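Local coordinates for protein ferulic acid esterase, AmCE1/Fae1A (Anaeromyces mucronatus, PDB 5CXX) that probably hydrolyses feruloyl ester bonds as an alpha/beta-hydrolase esterase, and binds ferulic acid in its ligand pocket, at residues T16-G20 with V21-T25; T30-K34 with V35-E39; S231-E234 with I235-N239. One frame throughout, in Å; residues are numbered along the deposited sequence.

Contact 1 (T16-G20 with V21-T25); sequences TKQEG and VEYPT
K17 and Y23 meet in a local side-chain contact, at the protein surface, inside the loop between helix 12-15 and strand 26-33. The loop folds back on itself, so the lysine chain lies over one face of the tyrosine ring. K17 CG stands 3.8 Å from the centroid of the Y23 ring and 11° off the ring normal, which makes it a CH-pi contact. K17 CB lies over the same face, 3.6 Å from Y23 CE2. Beyond CG the lysine is extended, and the two side chains run past each other in opposite directions. K17 CE therefore comes to lie near Y23 CB. The ammonium end continues to a water, 2.9 Å from K17 NZ, and that water donates to P24 O.

The phenol end is gripped from the backbone. Y23 CG is anti to the carbonyl carbon (chi1 -68°), and the ring reaches back to Q18. Q18 N donates to Y23 OH over 2.8 Å in a nearly straight bond of 174°. The same hydroxyl is hydrogen-bonded to N84 OD1.

A type II beta turn from Q18 to V21 brings the two halves together. V21 N closes it on Q18 O at 3.2 Å. At G20 a side chain would press on the carbonyl oxygen of E19. Q18 CB rests against V21 CG2 at 3.9 Å, and a second water bridges Q18 O and V21 O. The Q18 chain then bends back, and its NE2 donates to T16 O from above the carbonyl plane.

Helix 77-87 backs the loop. K17 touches L79, V21 and Y23 touch T83, and N84 also donates to T16 O, joining the loop to that helix before strand 26-33 begins.

Contact 2 (T30-K34 with V35-E39); sequences TYYSK and VTETE. With SO4 (sulfate ion), chain E.
S33 reaches across the hairpin turn to V35 and T36. Its CB lies 3.3 Å from T36 OG1 and 3.6 Å from T38 O. Its OG is anti to the backbone N (chi1 166°), which brings it under the turn. There it accepts two backbone N-H groups. T36 N binds S33 OG at 3.0 Å and almost straight, 172°. V35 N binds S33 OG at the same 3.0 Å but more bent. This second bond makes an ST turn. S33 OG is also hydrogen-bonded to E128 OE1, so the buried hydroxyl has three partners.

The S33 backbone joins the strands. S33 N donates to T38 O at 2.9 Å, while the bonds from E37 N and T38 N to S33 O are weak. T36 OG1 and T38 OG1 share a hydrogen bond of 2.7 Å. Next to S33, the Y32 ring lies with one face toward T38 O, and Y32 N donates at 2.7 Å to O2 of a sulfate, probably from the crystallisation liquor.

E37 and T38 both face S33. This is a G1 beta bulge, and it closes the beta hairpin of strands 26-33 and 38-45 at the edge of the alpha/beta-hydrolase sheet.

Contact 3 (S231-E234 with I235-N239); sequences SYHE and ILTRN. With GOL (glycerol), chain H.
S231 to E234 pack on I235 to R238 one turn further along helix 228-238, the helix of a beta-alpha-beta unit between strands 213-219 and 244-248. Four backbone bonds of the i to i+4 kind hold the turn, among them L236 N to Y232 O at 2.9 Å.

H233 O takes a second donor. T237 OG1 binds H233 O at 2.7 Å and T237 N binds the same oxygen from the opposite face of the carbonyl plane. The threonine hydroxyl is anti to its carbonyl carbon (chi1 -61°), which folds it back along the helix. It also sits over one face of the H233 ring, 3.4 Å from H233 CE1. That ring stacks on W245, and its ND1 is hydrogen-bonded to H243.

The apolar contact is made by I235. Its CD1 meets the edge of the Y232 ring, 4.3 Å from Y232 CD1, and its CG1 lies 3.3 Å from S231 O. With I235 cut back to an alanine, the edge of the Y232 ring would probably lose its neighbour and S231 O its cover from CG1 and CD1. Y232 OH is hydrogen-bonded to A182 O and I185 N. The Y232 side chain lies about 7 Å from the bound ferulic acid.

A glycerol, probably from the crystallisation liquor, bridges the charged groups of E234 and R238. E234 OE2 and R238 NH2 are too far apart for a salt bridge, and the guanidinium lays one face over E234 O. Glycerol O3 donates to E234 OE2 at 2.9 Å and accepts from R238 NH2 at 2.6 Å, the latter bond straight at 179°.

In the fold
The three contacts follow one another along the chain, and none nests in or crosses another. Contact 1 closes the loop after helix 12-15 and borders helix 77-87. Strand 26-33 follows, an outermost strand of the mixed sheet. Contact 2 closes its hairpin with strand 38-45 and sets the turn against helix 125-140. Nearly two hundred residues later, contact 3 lies within helix 228-238, which leads to strand 244-248, the other outermost strand. Contacts 1 and 2 have centres 33 Å apart. Contact 3 lies across the chain's centre from both. Contacts 2 and 3 are thus associated with the two ends of one sheet.

Contact 1 (T16-G20 with V21-T25)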
loop_
_atom_site.group_PDB
_atom_site.type_symbol
_atom_site.label_atom_id
_atom_site.label_comp_id
_atom_site.label_asym_id
_atom_site.label_seq_id
_atom_site.Cartn_x
_atom_site.Cartn_y
_atom_site.Cartn_z
ATOM N N THR A 16 13.069 -5.519 -12.456
ATOM C CA THR A 16 14.168 -6.507 -12.397
ATOM C C THR A 16 15.410 -5.825 -11.797
ATOM O O THR A 16 15.741 -4.659 -12.173
ATOM C CB THR A 16 14.467 -7.027 -13.848
ATOM O OG1 THR A 16 13.265 -7.666 -14.317
ATOM C CG2 THR A 16 15.595 -8.065 -13.864
ATOM N N LYS A 17 16.137 -6.546 -10.937
ATOM C CA LYS A 17 17.444 -6.055 -10.510
ATOM C C LYS A 17 18.422 -6.086 -11.674
ATOM O O LYS A 17 18.565 -7.103 -12.340
ATOM C CB LYS A 17 18.008 -6.887 -9.339
ATOM C CG LYS A 17 17.103 -6.628 -8.098
ATOM C CD LYS A 17 17.707 -7.467 -6.924
ATOM C CE LYS A 17 16.918 -7.270 -5.638
ATOM N NZ LYS A 17 17.497 -8.200 -4.549
ATOM N N GLN A 18 19.031 -4.937 -11.955
ATOM C CA GLN A 18 20.026 -4.845 -13.016
ATOM C C GLN A 18 21.453 -5.119 -12.537
ATOM O O GLN A 18 21.842 -4.727 -11.425
ATOM C CB GLN A 18 19.945 -3.413 -13.608
ATOM C CG GLN A 18 18.515 -3.065 -14.069
ATOM C CD GLN A 18 18.110 -3.921 -15.245
ATOM O OE1 GLN A 18 18.889 -4.095 -16.198
ATOM N NE2 GLN A 18 16.961 -4.552 -15.150
ATOM N N GLU A 19 22.225 -5.814 -13.351
ATOM C CA GLU A 19 23.594 -6.177 -12.953
ATOM C C GLU A 19 24.401 -4.901 -12.740
ATOM O O GLU A 19 24.276 -3.950 -13.561
ATOM C CB GLU A 19 24.231 -7.046 -14.022
ATOM C CG GLU A 19 25.510 -7.785 -13.546
ATOM C CD GLU A 19 25.216 -8.865 -12.542
ATOM O OE1 GLU A 19 24.016 -9.250 -12.435
ATOM O OE2 GLU A 19 26.111 -9.323 -11.835
ATOM N N GLY A 20 25.223 -4.851 -11.692
ATOM C CA GLY A 20 26.072 -3.666 -11.476
ATOM C C GLY A 20 25.363 -2.536 -10.690
ATOM O O GLY A 20 25.996 -1.545 -10.402
ATOM N N VAL A 21 24.078 -2.664 -10.363
ATOM C CA VAL A 21 23.338 -1.668 -9.580
ATOM C C VAL A 21 23.155 -2.219 -8.173
ATOM O O VAL A 21 22.772 -3.398 -8.032
ATOM C CB VAL A 21 21.948 -1.365 -10.220
ATOM C CG1 VAL A 21 21.126 -0.400 -9.343
ATOM C CG2 VAL A 21 22.141 -0.850 -11.635
ATOM N N GLU A 22 23.425 -1.415 -7.144
ATOM C CA GLU A 22 23.137 -1.835 -5.753
ATOM C C GLU A 22 21.683 -1.671 -5.395
ATOM O O GLU A 22 21.085 -0.618 -5.695
ATOM C CB GLU A 22 23.969 -1.017 -4.760
ATOM C CG GLU A 22 25.425 -1.254 -4.890
ATOM C CD GLU A 22 26.169 -0.819 -3.645
ATOM O OE1 GLU A 22 25.948 0.323 -3.179
ATOM O OE2 GLU A 22 26.968 -1.637 -3.132
ATOM N N TYR A 23 21.125 -2.676 -4.732
ATOM C CA TYR A 23 19.743 -2.596 -4.234
ATOM C C TYR A 23 19.704 -2.625 -2.719
ATOM O O TYR A 23 20.586 -3.195 -2.081
ATOM C CB TYR A 23 18.870 -3.754 -4.837
ATOM C CG TYR A 23 18.727 -3.493 -6.317
ATOM C CD1 TYR A 23 17.678 -2.672 -6.811
ATOM C CD2 TYR A 23 19.662 -4.007 -7.213
ATOM C CE1 TYR A 23 17.585 -2.348 -8.202
ATOM C CE2 TYR A 23 19.603 -3.700 -8.578
ATOM C CZ TYR A 23 18.568 -2.881 -9.072
ATOM O OH TYR A 23 18.572 -2.603 -10.423
ATOM N N PRO A 24 18.644 -2.052 -2.121
ATOM C CA PRO A 24 18.539 -2.104 -0.666
ATOM C C PRO A 24 18.146 -3.490 -0.220
ATOM O O PRO A 24 17.722 -4.313 -1.037
ATOM C CB PRO A 24 17.402 -1.167 -0.317
ATOM C CG PRO A 24 16.648 -1.016 -1.584
ATOM C CD PRO A 24 17.551 -1.290 -2.751
ATOM N N THR A 25 18.366 -3.741 1.054
ATOM C CA THR A 25 17.981 -5.031 1.627
ATOM C C THR A 25 17.000 -4.829 2.766
ATOM O O THR A 25 16.956 -3.786 3.427
ATOM C CB THR A 25 19.198 -5.798 2.160
ATOM O OG1 THR A 25 19.781 -5.032 3.209
ATOM C CG2 THR A 25 20.240 -5.970 1.089
HETATM O O HOH W 1 18.445 -6.516 -2.402
HETATM O O HOH W 2 22.543 -6.364 -8.980
#

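Contact 2 (T30-K34 with V35-E39)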
loop_
_atom_site.group_PDB
_atom_site.type_symbol
_atom_site.label_atom_id
_atom_site.label_comp_id
_atom_site.label_asym_id
_atom_site.label_seq_id
_atom_site.Cartn_x
_atom_site.Cartn_y
_atom_site.Cartn_z
ATOM N N THR A 30 11.445 -6.727 15.095
ATOM C CA THR A 30 10.469 -7.209 16.061
ATOM C C THR A 30 10.184 -6.077 17.035
ATOM O O THR A 30 11.154 -5.472 17.568
ATOM C CB THR A 30 11.029 -8.467 16.805
ATOM O OG1 THR A 30 11.361 -9.450 15.812
ATOM C CG2 THR A 30 9.965 -9.092 17.687
ATOM N N TYR A 31 8.912 -5.781 17.279
ATOM C CA TYR A 31 8.564 -4.606 18.092
ATOM C C TYR A 31 7.251 -4.896 18.830
ATOM O O TYR A 31 6.429 -5.746 18.396
ATOM C CB TYR A 31 8.415 -3.307 17.240
ATOM C CG TYR A 31 7.226 -3.383 16.305
ATOM C CD1 TYR A 31 7.336 -4.053 15.072
ATOM C CD2 TYR A 31 5.989 -2.850 16.696
ATOM C CE1 TYR A 31 6.185 -4.183 14.186
ATOM C CE2 TYR A 31 4.866 -2.940 15.821
ATOM C CZ TYR A 31 4.978 -3.646 14.615
ATOM O OH TYR A 31 3.830 -3.708 13.833
ATOM N N TYR A 32 7.038 -4.248 19.966
ATOM C CA TYR A 32 5.821 -4.567 20.725
ATOM C C TYR A 32 4.672 -3.636 20.325
ATOM O O TYR A 32 4.882 -2.438 20.300
ATOM C CB TYR A 32 6.073 -4.461 22.264
ATOM C CG TYR A 32 4.876 -4.920 23.070
ATOM C CD1 TYR A 32 4.653 -6.276 23.334
ATOM C CD2 TYR A 32 3.897 -4.012 23.486
ATOM C CE1 TYR A 32 3.508 -6.690 23.979
ATOM C CE2 TYR A 32 2.780 -4.387 24.121
ATOM C CZ TYR A 32 2.556 -5.784 24.394
ATOM O OH TYR A 32 1.431 -6.182 25.065
ATOM N N SER A 33 3.493 -4.211 20.125
ATOM C CA SER A 33 2.287 -3.412 19.771
ATOM C C SER A 33 1.279 -3.408 20.924
ATOM O O SER A 33 0.728 -4.444 21.300
ATOM C CB SER A 33 1.614 -4.034 18.544
ATOM O OG SER A 33 0.288 -3.447 18.427
ATOM N N LYS A 34 1.017 -2.201 21.443
ATOM C CA LYS A 34 -0.083 -2.061 22.390
ATOM C C LYS A 34 -1.479 -2.290 21.751
ATOM O O LYS A 34 -2.454 -2.403 22.500
ATOM C CB LYS A 34 -0.058 -0.686 23.079
ATOM C CG LYS A 34 -0.232 0.452 22.102
ATOM C CD LYS A 34 -0.031 1.810 22.857
ATOM C CE LYS A 34 -0.190 2.962 21.849
ATOM N NZ LYS A 34 0.226 4.241 22.535
ATOM N N VAL A 35 -1.554 -2.274 20.417
ATOM C CA VAL A 35 -2.831 -2.462 19.736
ATOM C C VAL A 35 -3.201 -3.951 19.719
ATOM O O VAL A 35 -4.321 -4.326 20.113
ATOM C CB VAL A 35 -2.751 -1.866 18.327
ATOM C CG1 VAL A 35 -3.925 -2.346 17.491
ATOM C CG2 VAL A 35 -2.724 -0.336 18.389
ATOM N N THR A 36 -2.260 -4.779 19.313
ATOM C CA THR A 36 -2.499 -6.261 19.358
ATOM C C THR A 36 -2.145 -6.881 20.706
ATOM O O THR A 36 -2.504 -8.024 21.006
ATOM C CB THR A 36 -1.677 -6.998 18.284
ATOM O OG1 THR A 36 -0.277 -6.764 18.529
ATOM C CG2 THR A 36 -2.029 -6.444 16.858
ATOM N N GLU A 37 -1.463 -6.122 21.540
ATOM C CA GLU A 37 -0.877 -6.597 22.822
ATOM C C GLU A 37 0.049 -7.786 22.598
ATOM O O GLU A 37 0.145 -8.671 23.444
ATOM C CB GLU A 37 -1.959 -6.907 23.867
ATOM C CG GLU A 37 -2.833 -5.649 24.097
ATOM C CD GLU A 37 -3.832 -5.789 25.229
ATOM O OE1 GLU A 37 -3.677 -6.641 26.122
ATOM O OE2 GLU A 37 -4.855 -5.054 25.212
ATOM N N THR A 38 0.801 -7.738 21.503
ATOM C CA THR A 38 1.776 -8.778 21.207
ATOM C C THR A 38 2.998 -8.182 20.528
ATOM O O THR A 38 2.957 -7.065 20.033
ATOM C CB THR A 38 1.197 -9.849 20.262
ATOM O OG1 THR A 38 0.835 -9.223 19.042
ATOM C CG2 THR A 38 -0.022 -10.530 20.882
ATOM N N GLU A 39 4.062 -8.981 20.557
ATOM C CA GLU A 39 5.220 -8.696 19.691
ATOM C C GLU A 39 4.901 -9.000 18.238
ATOM O O GLU A 39 4.310 -10.045 17.927
ATOM C CB GLU A 39 6.443 -9.521 20.125
ATOM C CG GLU A 39 6.927 -9.259 21.540
ATOM C CD GLU A 39 7.790 -8.001 21.693
ATOM O OE1 GLU A 39 8.215 -7.421 20.679
ATOM O OE2 GLU A 39 8.067 -7.598 22.851
HETATM S S SO4 E . 9.920 -1.869 21.349
HETATM O O1 SO4 E . 9.164 -0.663 20.895
HETATM O O2 SO4 E . 9.152 -3.062 21.137
HETATM O O3 SO4 E . 10.132 -1.686 22.780
HETATM O O4 SO4 E . 11.236 -2.064 20.691
#

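Contact 3 (S231-E234 with I235-N239)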
loop_
_atom_site.group_PDB
_atom_site.type_symbol
_atom_site.label_atom_id
_atom_site.label_comp_id
_atom_site.label_asym_id
_atom_site.label_seq_id
_atom_site.Cartn_x
_atom_site.Cartn_y
_atom_site.Cartn_z
ATOM N N SER A 231 -15.251 -0.367 -9.167
ATOM C CA SER A 231 -16.340 0.237 -8.372
ATOM C C SER A 231 -15.806 1.382 -7.499
ATOM O O SER A 231 -16.480 2.426 -7.394
ATOM C CB SER A 231 -17.097 -0.828 -7.507
ATOM O OG SER A 231 -16.434 -1.127 -6.275
ATOM N N TYR A 232 -14.613 1.215 -6.942
ATOM C CA TYR A 232 -14.018 2.292 -6.126
ATOM C C TYR A 232 -13.682 3.498 -7.004
ATOM O O TYR A 232 -13.867 4.652 -6.581
ATOM C CB TYR A 232 -12.788 1.771 -5.408
ATOM C CG TYR A 232 -13.120 0.672 -4.422
ATOM C CD1 TYR A 232 -14.321 0.631 -3.722
ATOM C CD2 TYR A 232 -12.204 -0.340 -4.216
ATOM C CE1 TYR A 232 -14.600 -0.387 -2.796
ATOM C CE2 TYR A 232 -12.468 -1.352 -3.302
ATOM C CZ TYR A 232 -13.658 -1.381 -2.603
ATOM O OH TYR A 232 -13.883 -2.403 -1.660
ATOM N N HIS A 233 -13.118 3.235 -8.183
ATOM C CA HIS A 233 -12.886 4.348 -9.136
ATOM C C HIS A 233 -14.174 5.120 -9.368
ATOM O O HIS A 233 -14.197 6.366 -9.394
ATOM C CB HIS A 233 -12.299 3.785 -10.445
ATOM C CG HIS A 233 -12.459 4.698 -11.606
ATOM N ND1 HIS A 233 -11.852 5.938 -11.669
ATOM C CD2 HIS A 233 -13.210 4.582 -12.738
ATOM C CE1 HIS A 233 -12.201 6.526 -12.804
ATOM N NE2 HIS A 233 -13.012 5.721 -13.479
ATOM N N GLU A 234 -15.237 4.382 -9.573
ATOM C CA GLU A 234 -16.508 5.029 -9.882
ATOM C C GLU A 234 -17.057 5.859 -8.705
ATOM O O GLU A 234 -17.576 6.943 -8.899
ATOM C CB GLU A 234 -17.506 3.971 -10.346
ATOM C CG GLU A 234 -17.094 3.484 -11.744
ATOM C CD GLU A 234 -17.879 2.278 -12.270
ATOM O OE1 GLU A 234 -17.610 1.838 -13.408
ATOM O OE2 GLU A 234 -18.752 1.765 -11.555
ATOM N N ILE A 235 -16.952 5.327 -7.488
ATOM C CA ILE A 235 -17.444 6.029 -6.316
ATOM C C ILE A 235 -16.598 7.280 -6.054
ATOM O O ILE A 235 -17.146 8.324 -5.860
ATOM C CB ILE A 235 -17.350 5.065 -5.065
ATOM C CG1 ILE A 235 -18.385 3.942 -5.221
ATOM C CG2 ILE A 235 -17.558 5.866 -3.735
ATOM C CD1 ILE A 235 -18.056 2.646 -4.371
ATOM N N LEU A 236 -15.270 7.158 -6.147
ATOM C CA LEU A 236 -14.374 8.317 -5.919
ATOM C C LEU A 236 -14.685 9.390 -6.945
ATOM O O LEU A 236 -14.724 10.605 -6.633
ATOM C CB LEU A 236 -12.913 7.906 -6.018
ATOM C CG LEU A 236 -12.554 7.033 -4.787
ATOM C CD1 LEU A 236 -11.106 6.557 -4.973
ATOM C CD2 LEU A 236 -12.591 7.870 -3.475
ATOM N N THR A 237 -14.926 8.962 -8.190
ATOM C CA THR A 237 -15.250 9.919 -9.254
ATOM C C THR A 237 -16.561 10.639 -8.950
ATOM O O THR A 237 -16.672 11.862 -9.071
ATOM C CB THR A 237 -15.383 9.194 -10.642
ATOM O OG1 THR A 237 -14.133 8.585 -10.945
ATOM C CG2 THR A 237 -15.705 10.196 -11.757
ATOM N N ARG A 238 -17.582 9.889 -8.572
ATOM C CA ARG A 238 -18.909 10.465 -8.185
ATOM C C ARG A 238 -18.723 11.474 -7.031
ATOM O O ARG A 238 -19.448 12.522 -6.958
ATOM C CB ARG A 238 -19.833 9.324 -7.708
ATOM C CG ARG A 238 -21.221 9.109 -8.198
ATOM C CD ARG A 238 -21.708 7.654 -7.691
ATOM N NE ARG A 238 -21.654 6.699 -8.810
ATOM C CZ ARG A 238 -21.349 5.410 -8.692
ATOM N NH1 ARG A 238 -21.079 4.929 -7.481
ATOM N NH2 ARG A 238 -21.281 4.599 -9.769
ATOM N N ASN A 239 -17.739 11.202 -6.175
ATOM C CA ASN A 239 -17.526 12.019 -4.991
ATOM C C ASN A 239 -16.546 13.124 -5.215
ATOM O O ASN A 239 -16.155 13.767 -4.271
ATOM C CB ASN A 239 -17.056 11.156 -3.838
ATOM C CG ASN A 239 -18.145 10.246 -3.304
ATOM O OD1 ASN A 239 -19.326 10.361 -3.646
ATOM N ND2 ASN A 239 -17.744 9.332 -2.424
HETATM C C1 GOL H . -21.073 -0.089 -6.402
HETATM O O1 GOL H . -21.575 -1.347 -6.815
HETATM C C2 GOL H . -21.373 0.985 -7.430
HETATM O O2 GOL H . -21.715 2.155 -6.724
HETATM C C3 GOL H . -20.196 1.275 -8.368
HETATM O O3 GOL H . -20.654 2.074 -9.453
#